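PDB 1T3Q: quinoline 2-oxidoreductase large subunit from Pseudomonas putida, which probably serves as the molybdenum-cofactor subunit of a hydroxylase that oxidises quinoline at carbon 2, carrying a molybdenum centre on a pterin cytosine dinucleotide. Local coordinates for residues V405-F411 with H421-L427; Y630-V636 with S731-P735. All coordinates share one frame; numbering follows the deposited sequence.

Contact 1. Residues V405-F411 with H421-L427; sequences VVMPEDF and HREGTYL
Phe411 and Tyr426 supply the aromatic part of this contact, their ring centroids 5.6 Å apart and their planes inclined at 48°, neither stacked nor edge-to-face. Phe411 CZ approaches one face of the Tyr426 ring. The Phe411 ring also lies along the backbone of 422-424, its CE2 3.7 Å from Gly424 N; a CB at Gly424 would crowd Tyr426, which suits glycine to this extended stretch. With CG beside the backbone N (chi1 -61°), Phe411 turns its ring back toward His421, where Phe411 CE2 meets His421 CB at 3.7 Å.

A CH-pi contact joins Val406 and His421: Val406 CG2 sits 3.9 Å from the centroid of the His421 ring, almost on its normal. Val406 serves two neighbours, for while CG2 lies over the imidazole, the branch point CB packs at the edge of the Tyr426 ring, 3.8 Å from Tyr426 CD2. At the other end Leu427 is met by apolar groups, its CD2 lying 3.8 Å from Met407 CE, whose bent chain folds back to reach it, and near Pro408 CD.

The polar link between the backbones is a water that donates to Val406 O (2.7 Å) and accepts from Leu427 N (2.9 Å), giving a partner to an amide in the first turn of the helix. Within its own loop, Asp410 OD1 accepts from Met407 N from above the carboxylate plane; it also pairs with Lys349.

His421 lies in strand 420-421, and its ND1 is hydrogen-bonded to Phe413 O of strand 413-414. The loop after helix 397-402 packs on the start of helix 426-437, with Val347 touching Val405 and Tyr426.

Contact 2. Residues Y630-V636 with S731-P735; sequences YDPSDLV and SPLVP
A type I beta turn, Ser731 to Val734, presents Leu733 to the loop between strands 625-629 and 636-649, in the neighbourhood of the pterin cytosine dinucleotide. Ser731 OG accepts from Leu733 N at 3.0 Å, an ST turn within the bend that suits a short hydroxyl side chain.

Tyr630 makes the direct polar bond: its OH donates to Leu733 O at 2.7 Å. The phenol comes in off the straight C=O line, at a C=O...donor angle of 140°, and is tilted 24° from the carbonyl plane. The carbonyl oxygen lies near the plane of the phenol ring, at its edge. Swinging CG opposite the backbone N (chi1 163°) carries the long ring across to the turn, where Tyr630 OH also lies 3.5 Å from Val734 CG2. A phenylalanine here would probably leave Leu733 O with only its water among the partners described and weaken the hold on the turn.

Leu733 reaches into the loop with its forked end. CD1 meets Asp634 CB at 3.5 Å and lies beside Leu635 O, while CD2 comes 3.7 Å from Ser633 OG. Val636 and Val734 meet at about a right angle through their CG2 methyls, 4.0 Å apart, and Val636 CG1 rests against Ser731. The short branched side chains of valine suit this apolar side, and Val551 of helix 549-576 packs against Val734.

A water accepts from Ser633 N and donates to Leu733 O at 3.0 Å. The carbonyl therefore receives two bonds, one from the phenol and one from the water, which should fix the turn's orientation against the loop.

Contact 1 and contact 2 have centres 18 Å apart, on the same side of the chain's centre, and meet through Arg422 and Glu423. A salt bridge joins Arg422 NE to Asp634 OD1 at 2.9 Å, tying the chain just before helix 426-437 to the loop before strand 636-649. Glu423 OE2 packs 3.7 Å from Pro732 CD, while its OE1 is paired with Lys739, a residue that also touches Val636 and Ser731. Contact 2 is the nearer to the cofactor: the Val734 side chain is about 8 Å from the pterin cytosine dinucleotide, against about 12 Å for that of Glu423. At these distances neither side chain touches the cofactor.

Contact 1. Residues V405-F411 with H421-L427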
loop_
_atom_site.group_PDB
_atom_site.type_symbol
_atom_site.label_atom_id
_atom_site.label_comp_id
_atom_site.label_asym_id
_atom_site.label_seq_id
_atom_site.Cartn_x
_atom_site.Cartn_y
_atom_site.Cartn_z
ATOM N N VAL B 405 -17.730 -21.271 -47.631
ATOM C CA VAL B 405 -16.627 -21.057 -46.707
ATOM C C VAL B 405 -15.260 -21.141 -47.376
ATOM O O VAL B 405 -15.092 -21.829 -48.386
ATOM C CB VAL B 405 -16.679 -22.095 -45.556
ATOM C CG1 VAL B 405 -16.335 -23.482 -46.086
ATOM C CG2 VAL B 405 -15.740 -21.702 -44.460
ATOM N N VAL B 406 -14.286 -20.421 -46.830
ATOM C CA VAL B 406 -12.937 -20.493 -47.366
ATOM C C VAL B 406 -12.528 -21.930 -47.073
ATOM O O VAL B 406 -12.551 -22.366 -45.919
ATOM C CB VAL B 406 -11.974 -19.526 -46.648
ATOM C CG1 VAL B 406 -10.543 -19.782 -47.102
ATOM C CG2 VAL B 406 -12.361 -18.088 -46.952
ATOM N N MET B 407 -12.172 -22.665 -48.120
ATOM C CA MET B 407 -11.797 -24.068 -47.988
ATOM C C MET B 407 -10.334 -24.296 -47.617
ATOM O O MET B 407 -9.484 -23.427 -47.819
ATOM C CB MET B 407 -12.108 -24.801 -49.297
ATOM C CG MET B 407 -13.585 -24.835 -49.665
ATOM S SD MET B 407 -14.549 -25.934 -48.604
ATOM C CE MET B 407 -14.184 -27.536 -49.376
ATOM N N PRO B 408 -10.025 -25.483 -47.064
ATOM C CA PRO B 408 -8.655 -25.813 -46.669
ATOM C C PRO B 408 -7.670 -25.556 -47.811
ATOM O O PRO B 408 -6.574 -25.033 -47.601
ATOM C CB PRO B 408 -8.753 -27.291 -46.305
ATOM C CG PRO B 408 -10.147 -27.396 -45.742
ATOM C CD PRO B 408 -10.948 -26.587 -46.738
ATOM N N GLU B 409 -8.085 -25.919 -49.019
ATOM C CA GLU B 409 -7.268 -25.751 -50.219
ATOM C C GLU B 409 -7.121 -24.281 -50.619
ATOM O O GLU B 409 -6.236 -23.932 -51.402
ATOM C CB GLU B 409 -7.901 -26.532 -51.376
ATOM N N ASP B 410 -7.984 -23.425 -50.076
ATOM C CA ASP B 410 -7.959 -21.996 -50.400
ATOM C C ASP B 410 -6.890 -21.152 -49.708
ATOM O O ASP B 410 -6.444 -20.143 -50.262
ATOM C CB ASP B 410 -9.331 -21.376 -50.120
ATOM C CG ASP B 410 -10.400 -21.878 -51.063
ATOM O OD1 ASP B 410 -11.593 -21.673 -50.766
ATOM O OD2 ASP B 410 -10.046 -22.472 -52.109
ATOM N N PHE B 411 -6.486 -21.547 -48.503
ATOM C CA PHE B 411 -5.481 -20.793 -47.759
ATOM C C PHE B 411 -4.135 -20.768 -48.475
ATOM O O PHE B 411 -3.636 -21.809 -48.903
ATOM C CB PHE B 411 -5.277 -21.390 -46.364
ATOM C CG PHE B 411 -6.511 -21.388 -45.506
ATOM C CD1 PHE B 411 -7.514 -22.333 -45.696
ATOM C CD2 PHE B 411 -6.660 -20.451 -44.490
ATOM C CE1 PHE B 411 -8.647 -22.347 -44.882
ATOM C CE2 PHE B 411 -7.787 -20.454 -43.670
ATOM C CZ PHE B 411 -8.782 -21.405 -43.867
ATOM N N HIS B 421 -7.053 -14.929 -45.086
ATOM C CA HIS B 421 -7.183 -16.097 -44.222
ATOM C C HIS B 421 -5.941 -16.957 -44.459
ATOM O O HIS B 421 -5.635 -17.307 -45.603
ATOM C CB HIS B 421 -8.444 -16.891 -44.581
ATOM C CG HIS B 421 -9.703 -16.079 -44.567
ATOM N ND1 HIS B 421 -10.041 -15.209 -45.581
ATOM C CD2 HIS B 421 -10.714 -16.018 -43.670
ATOM C CE1 HIS B 421 -11.209 -14.651 -45.311
ATOM N NE2 HIS B 421 -11.638 -15.125 -44.156
ATOM N N ARG B 422 -5.228 -17.301 -43.387
ATOM C CA ARG B 422 -4.004 -18.089 -43.513
ATOM C C ARG B 422 -4.035 -19.485 -42.892
ATOM O O ARG B 422 -3.469 -20.425 -43.450
ATOM C CB ARG B 422 -2.824 -17.285 -42.953
ATOM C CG ARG B 422 -2.596 -15.979 -43.714
ATOM C CD ARG B 422 -1.367 -15.224 -43.238
ATOM N NE ARG B 422 -1.227 -13.961 -43.962
ATOM C CZ ARG B 422 -0.847 -13.863 -45.233
ATOM N NH1 ARG B 422 -0.759 -12.671 -45.805
ATOM N NH2 ARG B 422 -0.534 -14.950 -45.928
ATOM N N GLU B 423 -4.674 -19.627 -41.735
ATOM C CA GLU B 423 -4.769 -20.939 -41.100
ATOM C C GLU B 423 -5.956 -20.965 -40.145
ATOM O O GLU B 423 -6.029 -20.175 -39.200
ATOM C CB GLU B 423 -3.469 -21.294 -40.352
ATOM C CG GLU B 423 -3.296 -20.677 -38.955
ATOM C CD GLU B 423 -2.875 -19.215 -38.977
ATOM O OE1 GLU B 423 -3.299 -18.470 -38.068
ATOM O OE2 GLU B 423 -2.110 -18.812 -39.883
ATOM N N GLY B 424 -6.894 -21.866 -40.416
ATOM C CA GLY B 424 -8.081 -21.991 -39.584
ATOM C C GLY B 424 -8.859 -23.246 -39.926
ATOM O O GLY B 424 -8.576 -23.900 -40.933
ATOM N N THR B 425 -9.848 -23.577 -39.101
ATOM C CA THR B 425 -10.654 -24.776 -39.308
ATOM C C THR B 425 -12.111 -24.493 -39.658
ATOM O O THR B 425 -13.019 -25.109 -39.099
ATOM C CB THR B 425 -10.618 -25.661 -38.050
ATOM O OG1 THR B 425 -10.859 -24.849 -36.891
ATOM C CG2 THR B 425 -9.265 -26.342 -37.917
ATOM N N TYR B 426 -12.342 -23.583 -40.596
ATOM C CA TYR B 426 -13.704 -23.237 -40.977
ATOM C C TYR B 426 -14.548 -24.439 -41.379
ATOM O O TYR B 426 -15.600 -24.686 -40.791
ATOM C CB TYR B 426 -13.704 -22.229 -42.131
ATOM C CG TYR B 426 -12.877 -20.981 -41.909
ATOM C CD1 TYR B 426 -12.512 -20.564 -40.626
ATOM C CD2 TYR B 426 -12.491 -20.192 -42.991
ATOM C CE1 TYR B 426 -11.785 -19.391 -40.431
ATOM C CE2 TYR B 426 -11.769 -19.022 -42.809
ATOM C CZ TYR B 426 -11.417 -18.624 -41.530
ATOM O OH TYR B 426 -10.711 -17.456 -41.357
ATOM N N LEU B 427 -14.096 -25.179 -42.390
ATOM C CA LEU B 427 -14.837 -26.341 -42.864
ATOM C C LEU B 427 -15.023 -27.388 -41.777
ATOM O O LEU B 427 -16.134 -27.870 -41.558
ATOM C CB LEU B 427 -14.134 -26.989 -44.067
ATOM C CG LEU B 427 -14.872 -28.217 -44.623
ATOM C CD1 LEU B 427 -16.273 -27.812 -45.064
ATOM C CD2 LEU B 427 -14.104 -28.815 -45.792
HETATM O O HOH W 1 -11.964 -24.318 -44.093
#

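Contact 2. Residues Y630-V636 with S731-P735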
loop_
_atom_site.group_PDB
_atom_site.type_symbol
_atom_site.label_atom_id
_atom_site.label_comp_id
_atom_site.label_asym_id
_atom_site.label_seq_id
_atom_site.Cartn_x
_atom_site.Cartn_y
_atom_site.Cartn_z
ATOM N N TYR B 630 5.911 -6.484 -27.601
ATOM C CA TYR B 630 5.547 -7.423 -28.652
ATOM C C TYR B 630 4.299 -6.953 -29.375
ATOM O O TYR B 630 3.390 -6.376 -28.773
ATOM C CB TYR B 630 5.334 -8.827 -28.067
ATOM C CG TYR B 630 4.580 -9.783 -28.971
ATOM C CD1 TYR B 630 3.195 -9.896 -28.888
ATOM C CD2 TYR B 630 5.255 -10.596 -29.887
ATOM C CE1 TYR B 630 2.494 -10.796 -29.683
ATOM C CE2 TYR B 630 4.561 -11.503 -30.691
ATOM C CZ TYR B 630 3.179 -11.598 -30.578
ATOM O OH TYR B 630 2.484 -12.510 -31.331
ATOM N N ASP B 631 4.267 -7.209 -30.676
ATOM C CA ASP B 631 3.156 -6.816 -31.526
ATOM C C ASP B 631 3.165 -7.821 -32.680
ATOM O O ASP B 631 4.149 -7.928 -33.399
ATOM C CB ASP B 631 3.413 -5.384 -32.025
ATOM C CG ASP B 631 2.213 -4.767 -32.721
ATOM O OD1 ASP B 631 1.078 -5.249 -32.524
ATOM O OD2 ASP B 631 2.410 -3.774 -33.456
ATOM N N PRO B 632 2.086 -8.601 -32.845
ATOM C CA PRO B 632 2.082 -9.570 -33.947
ATOM C C PRO B 632 2.353 -8.940 -35.309
ATOM O O PRO B 632 1.973 -7.799 -35.565
ATOM C CB PRO B 632 0.697 -10.215 -33.847
ATOM C CG PRO B 632 -0.108 -9.242 -33.029
ATOM C CD PRO B 632 0.867 -8.725 -32.032
ATOM N N SER B 633 3.012 -9.698 -36.178
ATOM C CA SER B 633 3.371 -9.219 -37.509
ATOM C C SER B 633 2.213 -9.236 -38.496
ATOM O O SER B 633 2.322 -8.699 -39.601
ATOM C CB SER B 633 4.518 -10.064 -38.059
ATOM O OG SER B 633 4.137 -11.425 -38.135
ATOM N N ASP B 634 1.097 -9.834 -38.098
ATOM C CA ASP B 634 -0.056 -9.928 -38.982
ATOM C C ASP B 634 -1.284 -10.266 -38.135
ATOM O O ASP B 634 -1.190 -10.383 -36.906
ATOM C CB ASP B 634 0.216 -11.040 -40.008
ATOM C CG ASP B 634 -0.683 -10.972 -41.231
ATOM O OD1 ASP B 634 -0.504 -11.829 -42.126
ATOM O OD2 ASP B 634 -1.556 -10.082 -41.318
ATOM N N LEU B 635 -2.432 -10.410 -38.783
ATOM C CA LEU B 635 -3.648 -10.760 -38.071
ATOM C C LEU B 635 -3.464 -12.149 -37.476
ATOM O O LEU B 635 -2.696 -12.954 -37.995
ATOM C CB LEU B 635 -4.841 -10.809 -39.028
ATOM C CG LEU B 635 -5.161 -9.593 -39.899
ATOM C CD1 LEU B 635 -6.389 -9.904 -40.738
ATOM C CD2 LEU B 635 -5.405 -8.373 -39.025
ATOM N N VAL B 636 -4.162 -12.415 -36.382
ATOM C CA VAL B 636 -4.134 -13.728 -35.744
ATOM C C VAL B 636 -5.616 -14.080 -35.623
ATOM O O VAL B 636 -6.275 -13.731 -34.645
ATOM C CB VAL B 636 -3.476 -13.680 -34.351
ATOM C CG1 VAL B 636 -3.542 -15.063 -33.688
ATOM C CG2 VAL B 636 -2.014 -13.245 -34.484
ATOM N N SER B 731 -1.056 -20.664 -34.324
ATOM C CA SER B 731 -0.656 -19.474 -35.050
ATOM C C SER B 731 0.863 -19.478 -35.089
ATOM O O SER B 731 1.514 -19.708 -34.073
ATOM C CB SER B 731 -1.118 -18.210 -34.333
ATOM O OG SER B 731 -0.352 -17.103 -34.777
ATOM N N PRO B 732 1.450 -19.250 -36.270
ATOM C CA PRO B 732 2.910 -19.235 -36.364
ATOM C C PRO B 732 3.464 -17.875 -35.945
ATOM O O PRO B 732 4.675 -17.667 -35.919
ATOM C CB PRO B 732 3.158 -19.531 -37.841
ATOM C CG PRO B 732 1.992 -18.863 -38.506
ATOM C CD PRO B 732 0.828 -19.245 -37.605
ATOM N N LEU B 733 2.564 -16.964 -35.590
ATOM C CA LEU B 733 2.941 -15.606 -35.205
ATOM C C LEU B 733 2.936 -15.339 -33.703
ATOM O O LEU B 733 3.235 -14.229 -33.267
ATOM C CB LEU B 733 1.995 -14.617 -35.879
ATOM C CG LEU B 733 1.701 -14.895 -37.355
ATOM C CD1 LEU B 733 0.786 -13.810 -37.890
ATOM C CD2 LEU B 733 3.008 -14.933 -38.145
ATOM N N VAL B 734 2.601 -16.354 -32.918
ATOM C CA VAL B 734 2.534 -16.205 -31.469
ATOM C C VAL B 734 3.238 -17.389 -30.810
ATOM O O VAL B 734 3.085 -18.525 -31.254
ATOM C CB VAL B 734 1.054 -16.178 -31.013
ATOM C CG1 VAL B 734 0.961 -15.857 -29.531
ATOM C CG2 VAL B 734 0.269 -15.157 -31.842
ATOM N N PRO B 735 4.036 -17.141 -29.757
ATOM C CA PRO B 735 4.703 -18.283 -29.128
ATOM C C PRO B 735 3.705 -19.341 -28.672
ATOM O O PRO B 735 2.613 -19.020 -28.209
ATOM C CB PRO B 735 5.491 -17.656 -27.967
ATOM C CG PRO B 735 4.979 -16.241 -27.856
ATOM C CD PRO B 735 4.568 -15.867 -29.248
HETATM O O HOH W 2 4.594 -11.970 -34.792
#